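Local coordinates for protein Cys-Gly metallodipeptidase DUG1 (Saccharomyces cerevisiae, PDB 4G1P) that hydrolyses the dipeptide Cys-Gly as a zinc- or manganese-dependent M20 peptidase and serves as catalytic component of the glutathione-degrading GSH degradosomal complex, at residues 150-153 with 159-162; 218-223 with 320-325; 245-250 with 375-380. All coordinates share one frame; numbering follows the deposited sequence.

Along the chain, contact 1 closes before the others open, whereas contacts 2 and 3 alternate: 218-223, 245-250, 320-325, then 375-380. Contact 1 belongs to the catalytic α/β domain, at the turn from helix 135-154 into strand 162-168. Contacts 2 and 3 lie in the lid domain across the chain's centre, with centres about 43 and 58 Å from that of contact 1. They are about 15 Å apart, touch through V324 with M245 and L248 and through T223 with C379, and share the sheet in which strands 210-226 and 378-391 are neighbours. Both also meet the second subunit, which links the lid's internal packing to the homodimer.

Contact 1 of 3, residues 150-153 with 159-162; sequences DAFK and FPVN
The ring of F152 offers one face to two neighbours at once, the edge of the F159 ring and the pyrrolidine of P160. F159 meets it as a T-shaped (edge-to-face) pair: the planes stand at 87° and the centroids are 5.1 Å apart. The leading atom is CD1 of F159, which approaches off-centre, nearer the rim than the middle, 3.6 Å from CG of F152. Its neighbour CE1 of F159 follows the same side of the ring, 3.8 Å from CD1 of F152. This edge is delivered by the first torsion of F159, which turns CG away from its own backbone N (chi1 -163°) and brings the ring back toward the helix. The other half of the F152 face is taken by P160, whose CD makes a CH-pi contact 3.9 Å from the ring centroid and 30° off its normal. The arrangement joins the last turn of helix 135-154 to the loop leading into strand 162-168, an α-to-β connection of the catalytic domain, away from the zinc site. F152 also packs on V8 of helix 5-14 and A469 of helix 458-477, while F159 forms a second edge-to-face pair with F88 at the end of strand 83-88. On another side of the helix, K153 NZ bridges to D150 OD1 at 3.1 Å, and D150 is also paired with R22. The contact itself is made by C-H groups directed at an aromatic face; dispersion and the exclusion of water hold it, and the weak electrostatics of C-H edges over a pi face probably favour the near-perpendicular setting.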
loop_
_atom_site.group_PDB
_atom_site.type_symbol
_atom_site.label_atom_id
_atom_site.label_comp_id
_atom_site.label_asym_id
_atom_site.label_seq_id
_atom_site.Cartn_x
_atom_site.Cartn_y
_atom_site.Cartn_z
ATOM N N ASP A 150 -35.479 23.299 10.730
ATOM C CA ASP A 150 -35.654 24.572 10.068
ATOM C C ASP A 150 -36.995 24.650 9.350
ATOM O O ASP A 150 -37.639 25.693 9.344
ATOM C CB ASP A 150 -34.521 24.829 9.079
ATOM C CG ASP A 150 -33.252 25.258 9.761
ATOM O OD1 ASP A 150 -33.326 25.638 10.950
ATOM O OD2 ASP A 150 -32.184 25.221 9.111
ATOM N N ALA A 151 -37.409 23.551 8.739
ATOM C CA ALA A 151 -38.601 23.584 7.914
ATOM C C ALA A 151 -39.848 23.757 8.773
ATOM O O ALA A 151 -40.740 24.520 8.415
ATOM C CB ALA A 151 -38.698 22.336 7.068
ATOM N N PHE A 152 -39.909 23.043 9.895
ATOM C CA PHE A 152 -40.968 23.251 10.872
ATOM C C PHE A 152 -40.990 24.724 11.268
ATOM O O PHE A 152 -42.054 25.349 11.336
ATOM C CB PHE A 152 -40.775 22.360 12.114
ATOM C CG PHE A 152 -41.357 20.982 11.971
ATOM C CD1 PHE A 152 -40.600 19.942 11.451
ATOM C CD2 PHE A 152 -42.672 20.732 12.330
ATOM C CE1 PHE A 152 -41.139 18.667 11.303
ATOM C CE2 PHE A 152 -43.224 19.462 12.182
ATOM C CZ PHE A 152 -42.456 18.428 11.669
ATOM N N LYS A 153 -39.808 25.283 11.501
ATOM C CA LYS A 153 -39.712 26.671 11.921
ATOM C C LYS A 153 -40.271 27.616 10.857
ATOM O O LYS A 153 -41.126 28.443 11.148
ATOM C CB LYS A 153 -38.272 27.028 12.275
ATOM C CG LYS A 153 -38.104 27.591 13.678
ATOM C CD LYS A 153 -36.763 27.184 14.293
ATOM C CE LYS A 153 -35.618 27.454 13.322
ATOM N NZ LYS A 153 -34.368 26.699 13.656
ATOM N N PHE A 159 -43.206 21.995 16.320
ATOM C CA PHE A 159 -42.305 20.844 16.277
ATOM C C PHE A 159 -42.845 19.747 17.197
ATOM O O PHE A 159 -43.131 19.998 18.361
ATOM C CB PHE A 159 -40.874 21.232 16.658
ATOM C CG PHE A 159 -39.843 20.208 16.246
ATOM C CD1 PHE A 159 -39.592 19.958 14.910
ATOM C CD2 PHE A 159 -39.140 19.490 17.194
ATOM C CE1 PHE A 159 -38.663 19.024 14.535
ATOM C CE2 PHE A 159 -38.205 18.557 16.820
ATOM C CZ PHE A 159 -37.968 18.316 15.489
ATOM N N PRO A 160 -42.998 18.525 16.673
ATOM C CA PRO A 160 -43.797 17.535 17.398
ATOM C C PRO A 160 -43.103 16.854 18.576
ATOM O O PRO A 160 -43.793 16.222 19.376
ATOM C CB PRO A 160 -44.141 16.512 16.314
ATOM C CG PRO A 160 -43.037 16.632 15.328
ATOM C CD PRO A 160 -42.627 18.067 15.324
ATOM N N VAL A 161 -41.780 16.949 18.692
ATOM C CA VAL A 161 -41.100 16.286 19.803
ATOM C C VAL A 161 -39.988 17.153 20.370
ATOM O O VAL A 161 -39.715 18.214 19.852
ATOM C CB VAL A 161 -40.482 14.913 19.399
ATOM C CG1 VAL A 161 -41.520 13.978 18.764
ATOM C CG2 VAL A 161 -39.276 15.117 18.479
ATOM N N ASN A 162 -39.359 16.699 21.447
ATOM C CA ASN A 162 -38.113 17.296 21.887
ATOM C C ASN A 162 -36.970 16.532 21.240
ATOM O O ASN A 162 -36.824 15.334 21.463
ATOM C CB ASN A 162 -37.979 17.235 23.402
ATOM C CG ASN A 162 -39.135 17.912 24.117
ATOM O OD1 ASN A 162 -39.389 19.104 23.941
ATOM N ND2 ASN A 162 -39.846 17.148 24.922
#

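Contact 2 of 3, residues 218-223 with 320-325; sequences CNYYQT and SIHGVE
OE1 of E325 is gripped by K344 in a salt bridge and by a water, 2.9 Å away, that also reaches OE1 of Q222 at 2.7 Å. The two oxygens are 4.5 Å apart, so the water spans the gap between the strands; Q222 meanwhile gives its NE2 to E382. Earlier on both strands, Y220 and H322 approach from opposite directions with near-parallel rings, 11° between planes, but slid apart (centroids 4.8 Å). The hydroxyl end of Y220 (OH, CZ, CE2) lies along the CD2-NE2 side of the imidazole, with Y220 OH 3.1 Å from H322 CD2. The tyrosine ring gets there because its CG is turned away from the backbone N (chi1 -156°). Polar bonds anchor the ends of both rings: Y220 OH and H322 ND1 reach the carbonyls of K334 and V336 of the second subunit, and H322 NE2 bonds S346. Both imidazole nitrogens are thus engaged, which would hold that ring's rotation. C218, two residues before Y220, lines the cysteine pocket, and the Y220 side chain is about 6 Å from a bound cysteine. Strands 210-226 and 318-325 do not pair directly: strand 340-349 runs antiparallel to both and sits between them in the lid sheet, with helices 244-252 and 355-371 packed against it.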
loop_
_atom_site.group_PDB
_atom_site.type_symbol
_atom_site.label_atom_id
_atom_site.label_comp_id
_atom_site.label_asym_id
_atom_site.label_seq_id
_atom_site.Cartn_x
_atom_site.Cartn_y
_atom_site.Cartn_z
ATOM N N CYS A 218 -19.039 -5.968 13.380
ATOM C CA CYS A 218 -17.794 -5.976 12.637
ATOM C C CYS A 218 -16.581 -6.120 13.563
ATOM O O CYS A 218 -16.400 -5.351 14.508
ATOM C CB CYS A 218 -17.676 -4.719 11.757
ATOM S SG CYS A 218 -16.253 -4.755 10.620
ATOM N N ASN A 219 -15.768 -7.133 13.294
ATOM C CA ASN A 219 -14.515 -7.305 14.013
ATOM C C ASN A 219 -13.361 -7.115 13.045
ATOM O O ASN A 219 -13.245 -7.838 12.050
ATOM C CB ASN A 219 -14.455 -8.679 14.690
ATOM C CG ASN A 219 -15.259 -8.731 15.984
ATOM O OD1 ASN A 219 -16.211 -7.973 16.163
ATOM N ND2 ASN A 219 -14.865 -9.611 16.894
ATOM N N TYR A 220 -12.527 -6.120 13.304
ATOM C CA TYR A 220 -11.467 -5.804 12.363
ATOM C C TYR A 220 -10.124 -6.251 12.920
ATOM O O TYR A 220 -9.725 -5.838 14.019
ATOM C CB TYR A 220 -11.459 -4.314 12.043
ATOM C CG TYR A 220 -10.832 -3.977 10.712
ATOM C CD1 TYR A 220 -9.459 -4.028 10.538
ATOM C CD2 TYR A 220 -11.611 -3.608 9.631
ATOM C CE1 TYR A 220 -8.879 -3.722 9.320
ATOM C CE2 TYR A 220 -11.043 -3.298 8.413
ATOM C CZ TYR A 220 -9.670 -3.358 8.263
ATOM O OH TYR A 220 -9.085 -3.040 7.060
ATOM N N TYR A 221 -9.438 -7.098 12.159
ATOM C CA TYR A 221 -8.182 -7.696 12.612
ATOM C C TYR A 221 -6.987 -7.313 11.744
ATOM O O TYR A 221 -7.122 -6.991 10.550
ATOM C CB TYR A 221 -8.296 -9.227 12.668
ATOM C CG TYR A 221 -9.371 -9.720 13.597
ATOM C CD1 TYR A 221 -9.158 -9.780 14.958
ATOM C CD2 TYR A 221 -10.609 -10.111 13.110
ATOM C CE1 TYR A 221 -10.145 -10.216 15.817
ATOM C CE2 TYR A 221 -11.607 -10.548 13.958
ATOM C CZ TYR A 221 -11.372 -10.597 15.313
ATOM O OH TYR A 221 -12.362 -11.036 16.169
ATOM N N GLN A 222 -5.813 -7.354 12.359
ATOM C CA GLN A 222 -4.566 -7.272 11.615
ATOM C C GLN A 222 -3.649 -8.402 12.055
ATOM O O GLN A 222 -3.430 -8.610 13.253
ATOM C CB GLN A 222 -3.882 -5.904 11.775
ATOM C CG GLN A 222 -3.451 -5.555 13.185
ATOM C CD GLN A 222 -2.788 -4.196 13.268
ATOM O OE1 GLN A 222 -2.711 -3.464 12.283
ATOM N NE2 GLN A 222 -2.301 -3.851 14.450
ATOM N N THR A 223 -3.148 -9.154 11.083
ATOM C CA THR A 223 -2.154 -10.183 11.368
ATOM C C THR A 223 -0.765 -9.612 11.110
ATOM O O THR A 223 -0.475 -9.170 9.998
ATOM C CB THR A 223 -2.378 -11.458 10.522
ATOM O OG1 THR A 223 -3.530 -12.148 11.008
ATOM C CG2 THR A 223 -1.187 -12.392 10.624
ATOM N N SER A 320 -13.773 -10.497 4.893
ATOM C CA SER A 320 -13.226 -9.752 3.771
ATOM C C SER A 320 -11.748 -9.461 3.986
ATOM O O SER A 320 -11.288 -9.283 5.122
ATOM C CB SER A 320 -13.992 -8.444 3.573
ATOM O OG SER A 320 -15.168 -8.647 2.804
ATOM N N ILE A 321 -10.993 -9.406 2.897
ATOM C CA ILE A 321 -9.566 -9.126 3.025
ATOM C C ILE A 321 -9.220 -7.791 2.363
ATOM O O ILE A 321 -9.400 -7.620 1.164
ATOM C CB ILE A 321 -8.717 -10.308 2.522
ATOM C CG1 ILE A 321 -8.869 -11.469 3.499
ATOM C CG2 ILE A 321 -7.248 -9.920 2.416
ATOM C CD1 ILE A 321 -8.195 -12.726 3.066
ATOM N N HIS A 322 -8.732 -6.849 3.167
ATOM C CA HIS A 322 -8.647 -5.454 2.765
ATOM C C HIS A 322 -7.342 -5.002 2.131
ATOM O O HIS A 322 -7.334 -4.089 1.311
ATOM C CB HIS A 322 -8.951 -4.583 3.964
ATOM C CG HIS A 322 -10.229 -4.949 4.631
ATOM N ND1 HIS A 322 -11.453 -4.788 4.019
ATOM C CD2 HIS A 322 -10.478 -5.510 5.836
ATOM C CE1 HIS A 322 -12.403 -5.206 4.832
ATOM N NE2 HIS A 322 -11.838 -5.651 5.940
ATOM N N GLY A 323 -6.233 -5.614 2.510
ATOM C CA GLY A 323 -4.958 -5.148 2.009
ATOM C C GLY A 323 -3.839 -5.369 2.995
ATOM O O GLY A 323 -4.056 -5.842 4.121
ATOM N N VAL A 324 -2.633 -5.024 2.564
ATOM C CA VAL A 324 -1.437 -5.238 3.357
ATOM C C VAL A 324 -0.767 -3.913 3.670
ATOM O O VAL A 324 -0.593 -3.080 2.781
ATOM C CB VAL A 324 -0.428 -6.140 2.615
ATOM C CG1 VAL A 324 0.773 -6.378 3.474
ATOM C CG2 VAL A 324 -1.056 -7.447 2.264
ATOM N N GLU A 325 -0.408 -3.723 4.934
ATOM C CA GLU A 325 0.375 -2.571 5.353
ATOM C C GLU A 325 1.850 -2.955 5.578
ATOM O O GLU A 325 2.145 -3.975 6.204
ATOM C CB GLU A 325 -0.221 -1.995 6.640
ATOM C CG GLU A 325 0.585 -0.876 7.287
ATOM C CD GLU A 325 0.108 -0.572 8.703
ATOM O OE1 GLU A 325 -1.051 -0.914 9.019
ATOM O OE2 GLU A 325 0.886 -0.002 9.503
HETATM O O HOH W 1 -2.039 -0.901 11.748
#

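Contact 3 of 3, residues 245-250 with 375-380; sequences MIDLMQ and SPNKCR
The tight part of this contact is one carboxylate oxygen, OD2 of D247, which accepts two hydrogen bonds across the segments. ND2 of N377 donates to OD2 of D247 over 2.7 Å along a nearly straight line, 173° at the hydrogen, and OG of S375 donates to the same oxygen, also at 2.7 Å. The two donors arrive from opposite faces of the carboxylate, both well tilted from its plane, so that OD2 is clasped between them. D247 OD2 lies almost in the amide plane of N377, while that plane is turned 57° from the carboxylate. OD1 is held separately, by S258 of the second subunit, which should restrict rotation of the acid group. S375 has a further task: with OG swung away from its own N (chi1 157°), it accepts from the backbone N of N377 at 3.0 Å, an ST turn that leads the chain into strand 378-391. The contact therefore ties helix 244-252 to the start of a strand in the lid sheet, with F370 of helix 355-371 packing on D247, S375 and N377. Buried D247 and N377 contrast with the outer side of the 375-380 segment, where P376, K378 and R380 are exposed. K378 has its CB directed away from the helix, and R380 pairs instead with E382. M249, on the helix, packs against M249 of the second subunit.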
loop_
_atom_site.group_PDB
_atom_site.type_symbol
_atom_site.label_atom_id
_atom_site.label_comp_id
_atom_site.label_asym_id
_atom_site.label_seq_id
_atom_site.Cartn_x
_atom_site.Cartn_y
_atom_site.Cartn_z
ATOM N N MET A 245 6.223 -11.534 3.950
ATOM C CA MET A 245 5.201 -11.527 2.910
ATOM C C MET A 245 4.777 -12.924 2.445
ATOM O O MET A 245 3.611 -13.142 2.110
ATOM C CB MET A 245 5.620 -10.668 1.711
ATOM C CG MET A 245 5.264 -9.194 1.859
ATOM S SD MET A 245 3.501 -8.844 2.158
ATOM C CE MET A 245 2.804 -9.189 0.545
ATOM N N ILE A 246 5.715 -13.864 2.427
ATOM C CA ILE A 246 5.413 -15.203 1.949
ATOM C C ILE A 246 4.554 -15.953 2.975
ATOM O O ILE A 246 3.530 -16.556 2.635
ATOM C CB ILE A 246 6.695 -15.961 1.595
ATOM C CG1 ILE A 246 7.343 -15.322 0.367
ATOM C CG2 ILE A 246 6.402 -17.416 1.321
ATOM C CD1 ILE A 246 8.728 -15.867 0.023
ATOM N N ASP A 247 4.957 -15.891 4.237
ATOM C CA ASP A 247 4.137 -16.457 5.299
ATOM C C ASP A 247 2.737 -15.848 5.265
ATOM O O ASP A 247 1.729 -16.565 5.332
ATOM C CB ASP A 247 4.785 -16.221 6.662
ATOM C CG ASP A 247 6.191 -16.797 6.742
ATOM O OD1 ASP A 247 6.506 -17.663 5.902
ATOM O OD2 ASP A 247 6.970 -16.387 7.634
ATOM N N LEU A 248 2.689 -14.526 5.121
ATOM C CA LEU A 248 1.441 -13.777 5.193
ATOM C C LEU A 248 0.428 -14.165 4.122
ATOM O O LEU A 248 -0.766 -14.203 4.396
ATOM C CB LEU A 248 1.700 -12.271 5.144
ATOM C CG LEU A 248 0.431 -11.443 5.367
ATOM C CD1 LEU A 248 -0.009 -11.576 6.817
ATOM C CD2 LEU A 248 0.578 -9.971 4.944
ATOM N N MET A 249 0.889 -14.453 2.910
ATOM C CA MET A 249 -0.026 -14.909 1.875
ATOM C C MET A 249 -0.653 -16.235 2.275
ATOM O O MET A 249 -1.814 -16.515 1.972
ATOM C CB MET A 249 0.680 -15.042 0.531
ATOM C CG MET A 249 1.311 -13.740 0.055
ATOM S SD MET A 249 0.144 -12.375 -0.170
ATOM C CE MET A 249 0.174 -11.516 1.412
ATOM N N GLN A 250 0.114 -17.051 2.977
ATOM C CA GLN A 250 -0.399 -18.326 3.415
ATOM C C GLN A 250 -1.391 -18.182 4.572
ATOM O O GLN A 250 -2.459 -18.779 4.552
ATOM C CB GLN A 250 0.757 -19.282 3.720
ATOM C CG GLN A 250 1.238 -19.971 2.452
ATOM C CD GLN A 250 2.702 -20.355 2.473
ATOM O OE1 GLN A 250 3.369 -20.287 3.507
ATOM N NE2 GLN A 250 3.217 -20.764 1.314
ATOM N N SER A 375 8.346 -21.461 10.069
ATOM C CA SER A 375 9.017 -20.242 9.682
ATOM C C SER A 375 9.697 -19.644 10.891
ATOM O O SER A 375 9.141 -19.657 11.988
ATOM C CB SER A 375 8.007 -19.248 9.110
ATOM O OG SER A 375 8.483 -17.916 9.216
ATOM N N PRO A 376 10.902 -19.104 10.693
ATOM C CA PRO A 376 11.633 -18.422 11.765
ATOM C C PRO A 376 11.035 -17.067 12.113
ATOM O O PRO A 376 11.479 -16.444 13.061
ATOM C CB PRO A 376 13.024 -18.221 11.160
ATOM C CG PRO A 376 12.794 -18.196 9.700
ATOM C CD PRO A 376 11.634 -19.099 9.416
ATOM N N ASN A 377 10.042 -16.613 11.359
ATOM C CA ASN A 377 9.482 -15.284 11.570
ATOM C C ASN A 377 8.619 -15.186 12.840
ATOM O O ASN A 377 8.214 -16.210 13.406
ATOM C CB ASN A 377 8.706 -14.834 10.320
ATOM C CG ASN A 377 9.629 -14.498 9.137
ATOM O OD1 ASN A 377 10.681 -13.896 9.315
ATOM N ND2 ASN A 377 9.227 -14.888 7.931
ATOM N N LYS A 378 8.373 -13.957 13.294
ATOM C CA LYS A 378 7.450 -13.693 14.404
ATOM C C LYS A 378 6.049 -13.430 13.848
ATOM O O LYS A 378 5.908 -12.902 12.746
ATOM C CB LYS A 378 7.903 -12.481 15.225
ATOM C CG LYS A 378 9.277 -12.622 15.844
ATOM C CD LYS A 378 9.759 -11.316 16.517
ATOM C CE LYS A 378 10.582 -10.402 15.573
ATOM N NZ LYS A 378 11.942 -10.932 15.173
ATOM N N CYS A 379 5.017 -13.794 14.600
ATOM C CA CYS A 379 3.648 -13.608 14.128
ATOM C C CYS A 379 2.647 -13.531 15.259
ATOM O O CYS A 379 2.765 -14.220 16.277
ATOM C CB CYS A 379 3.224 -14.716 13.150
ATOM S SG CYS A 379 1.537 -14.490 12.433
ATOM N N ARG A 380 1.648 -12.688 15.057
ATOM C CA ARG A 380 0.553 -12.558 15.993
ATOM C C ARG A 380 -0.584 -11.783 15.341
ATOM O O ARG A 380 -0.362 -10.958 14.440
ATOM C CB ARG A 380 1.013 -11.862 17.265
ATOM C CG ARG A 380 1.248 -10.405 17.120
ATOM C CD ARG A 380 1.788 -9.844 18.400
ATOM N NE ARG A 380 2.145 -8.442 18.248
ATOM C CZ ARG A 380 1.267 -7.444 18.312
ATOM N NH1 ARG A 380 -0.023 -7.707 18.516
ATOM N NH2 ARG A 380 1.675 -6.185 18.168
#